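Malonyl CoA-acyl carrier protein transacylase (Synechocystis sp. PCC 6803 substr. Kazusa, PDB 4RR5) catalyses the transfer of the malonyl group from malonyl-CoA to holo-acyl carrier protein in fatty acid biosynthesis. Local coordinates at residues R229-E232 with K233-Q237. Numbering follows the deposited sequence.
Sequences RLKE and KLIQQ
Lys233 runs across one face of the Arg229 guanidinium, toward its rim, one turn later on the same helix, and the two side chains cross at about a right angle. Lys233 CE lies over that face, 3.4 Å from Arg229 NE, while Lys233 CG comes within 3.4 Å of Arg229 NH1. A bend at chi2 (60°) in Arg229 folds the guanidinium over the aliphatic chain of the lysine. The two positive ends, Arg229 NH2 and Lys233 NZ, are 4.5 Å apart, but both have acceptors on Asp220: its carboxylate for Arg229, its backbone carbonyl for Lys233.

On the polar side, Glu232 OE2 serves two neighbours. It forms a salt bridge with Arg229 NH1 at 3.3 Å and accepts a weak, bent bond from Gln236 NE2, whose amide plane stands perpendicular to the carboxylate.

Four successive i to i+4 backbone bonds, Lys233 to Arg229 through Gln236 to Glu232, follow the alpha-helical pattern; the one from Ile235 N to Lys231 O is 2.7 Å and nearly straight. Alongside it, Ile235 CD1 rests 4.1 Å from Lys231 CG.

Helix 227-235 packs Ile235 and Leu234 against helix 193-204, turns Leu234 also onto helix 90-97, and lays Leu230 on strand 215-217. Gln237 NE2 bonds to the backbone O of Ser88, the probable nucleophile, and the Leu234 side chain lies about 8 Å from that serine's, so this part of the chain adjoins the probable active site.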
ATOM      1  N   ARG A 229      10.143 -11.176 -12.052  1.00 30.65           N
ATOM      2  CA  ARG A 229      10.879 -10.419 -11.062  1.00 33.56           C
ATOM      3  C   ARG A 229       9.873  -9.738 -10.119  1.00 36.05           C
ATOM      4  O   ARG A 229      10.084  -9.703  -8.900  1.00 32.35           O
ATOM      5  CB  ARG A 229      11.808  -9.403 -11.729  1.00 26.73           C
ATOM      6  CG  ARG A 229      12.606  -8.529 -10.742  1.00 32.59           C
ATOM      7  CD  ARG A 229      13.534  -9.333  -9.795  1.00 36.76           C
ATOM      8  NE  ARG A 229      14.293  -8.424  -8.934  1.00 36.63           N
ATOM      9  CZ  ARG A 229      14.329  -8.481  -7.603  1.00 34.49           C
ATOM     10  NH1 ARG A 229      13.672  -9.427  -6.945  1.00 37.29           N
ATOM     11  NH2 ARG A 229      15.032  -7.588  -6.927  1.00 29.00           N
ATOM     12  N   LEU A 230       8.772  -9.229 -10.685  1.00 36.00           N
ATOM     13  CA  LEU A 230       7.718  -8.570  -9.900  1.00 32.63           C
ATOM     14  C   LEU A 230       7.040  -9.520  -8.903  1.00 26.77           C
ATOM     15  O   LEU A 230       6.816  -9.151  -7.754  1.00 25.53           O
ATOM     16  CB  LEU A 230       6.671  -7.951 -10.821  1.00 26.37           C
ATOM     17  CG  LEU A 230       7.086  -6.676 -11.549  1.00 26.48           C
ATOM     18  CD1 LEU A 230       5.906  -6.135 -12.311  1.00 31.90           C
ATOM     19  CD2 LEU A 230       7.609  -5.628 -10.601  1.00 22.80           C
ATOM     20  N   LYS A 231       6.723 -10.735  -9.341  1.00 27.36           N
ATOM     21  CA  LYS A 231       6.216 -11.758  -8.433  1.00 29.86           C
ATOM     22  C   LYS A 231       7.213 -12.046  -7.309  1.00 31.90           C
ATOM     23  O   LYS A 231       6.843 -12.140  -6.127  1.00 30.63           O
ATOM     24  CB  LYS A 231       5.905 -13.057  -9.175  1.00 29.64           C
ATOM     25  CG  LYS A 231       5.095 -14.024  -8.324  1.00 31.40           C
ATOM     26  CD  LYS A 231       5.087 -15.446  -8.867  1.00 33.04           C
ATOM     27  CE  LYS A 231       4.555 -15.510 -10.288  1.00 36.96           C
ATOM     28  NZ  LYS A 231       4.026 -16.872 -10.585  1.00 37.93           N
ATOM     29  N   GLU A 232       8.479 -12.178  -7.686  1.00 33.16           N
ATOM     30  CA  GLU A 232       9.549 -12.410  -6.722  1.00 34.88           C
ATOM     31  C   GLU A 232       9.575 -11.283  -5.695  1.00 30.33           C
ATOM     32  O   GLU A 232       9.556 -11.535  -4.504  1.00 36.57           O
ATOM     33  CB  GLU A 232      10.903 -12.527  -7.429  1.00 37.45           C
ATOM     34  CG  GLU A 232      12.047 -13.036  -6.544  1.00 42.51           C
ATOM     35  CD  GLU A 232      13.434 -12.630  -7.054  1.00 42.40           C
ATOM     36  OE1 GLU A 232      13.606 -12.400  -8.277  1.00 42.57           O
ATOM     37  OE2 GLU A 232      14.353 -12.522  -6.214  1.00 49.53           O
ATOM     38  N   LYS A 233       9.602 -10.043  -6.155  1.00 26.89           N
ATOM     39  CA  LYS A 233       9.565  -8.907  -5.247  1.00 29.45           C
ATOM     40  C   LYS A 233       8.282  -8.886  -4.382  1.00 33.03           C
ATOM     41  O   LYS A 233       8.310  -8.491  -3.215  1.00 25.30           O
ATOM     42  CB  LYS A 233       9.672  -7.603  -6.032  1.00 28.43           C
ATOM     43  CG  LYS A 233      10.897  -7.473  -6.920  1.00 30.00           C
ATOM     44  CD  LYS A 233      10.939  -6.071  -7.483  1.00 28.06           C
ATOM     45  CE  LYS A 233      12.123  -5.808  -8.374  1.00 24.83           C
ATOM     46  NZ  LYS A 233      12.339  -4.337  -8.411  1.00 26.03           N
ATOM     47  N   LEU A 234       7.156  -9.302  -4.957  1.00 29.97           N
ATOM     48  CA  LEU A 234       5.899  -9.280  -4.224  1.00 26.44           C
ATOM     49  C   LEU A 234       5.892 -10.371  -3.141  1.00 26.64           C
ATOM     50  O   LEU A 234       5.506 -10.135  -1.997  1.00 23.16           O
ATOM     51  CB  LEU A 234       4.725  -9.449  -5.185  1.00 22.33           C
ATOM     52  CG  LEU A 234       3.339  -9.415  -4.542  1.00 25.63           C
ATOM     53  CD1 LEU A 234       3.043  -8.003  -4.019  1.00 22.61           C
ATOM     54  CD2 LEU A 234       2.258  -9.885  -5.515  1.00 23.58           C
ATOM     55  N   ILE A 235       6.342 -11.562  -3.515  1.00 28.67           N
ATOM     56  CA  ILE A 235       6.494 -12.671  -2.578  1.00 27.86           C
ATOM     57  C   ILE A 235       7.364 -12.283  -1.390  1.00 26.20           C
ATOM     58  O   ILE A 235       7.114 -12.707  -0.261  1.00 25.93           O
ATOM     59  CB  ILE A 235       7.093 -13.914  -3.283  1.00 31.33           C
ATOM     60  CG1 ILE A 235       6.005 -14.609  -4.112  1.00 26.80           C
ATOM     61  CG2 ILE A 235       7.724 -14.885  -2.270  1.00 28.60           C
ATOM     62  CD1 ILE A 235       6.508 -15.753  -4.925  1.00 27.39           C
ATOM     63  N   GLN A 236       8.368 -11.448  -1.643  1.00 23.68           N
ATOM     64  CA  GLN A 236       9.248 -10.966  -0.588  1.00 24.44           C
ATOM     65  C   GLN A 236       8.643  -9.831   0.261  1.00 26.55           C
ATOM     66  O   GLN A 236       9.167  -9.486   1.322  1.00 25.63           O
ATOM     67  CB  GLN A 236      10.566 -10.511  -1.204  1.00 23.05           C
ATOM     68  CG  GLN A 236      11.418 -11.673  -1.679  1.00 29.26           C
ATOM     69  CD  GLN A 236      12.548 -11.244  -2.593  1.00 33.49           C
ATOM     70  OE1 GLN A 236      12.758 -10.055  -2.821  1.00 39.06           O
ATOM     71  NE2 GLN A 236      13.284 -12.213  -3.120  1.00 36.09           N
ATOM     72  N   GLN A 237       7.525  -9.270  -0.190  1.00 27.40           N
ATOM     73  CA  GLN A 237       7.037  -8.026   0.385  1.00 25.63           C
ATOM     74  C   GLN A 237       6.522  -8.173   1.809  1.00 24.69           C
ATOM     75  O   GLN A 237       6.663  -7.261   2.619  1.00 22.55           O
ATOM     76  CB  GLN A 237       5.932  -7.447  -0.488  1.00 25.27           C
ATOM     77  CG  GLN A 237       5.387  -6.119   0.002  1.00 25.62           C
ATOM     78  CD  GLN A 237       3.985  -5.895  -0.471  1.00 22.88           C
ATOM     79  OE1 GLN A 237       3.134  -6.785  -0.344  1.00 24.98           O
ATOM     80  NE2 GLN A 237       3.727  -4.721  -1.038  1.00 17.15           N
TER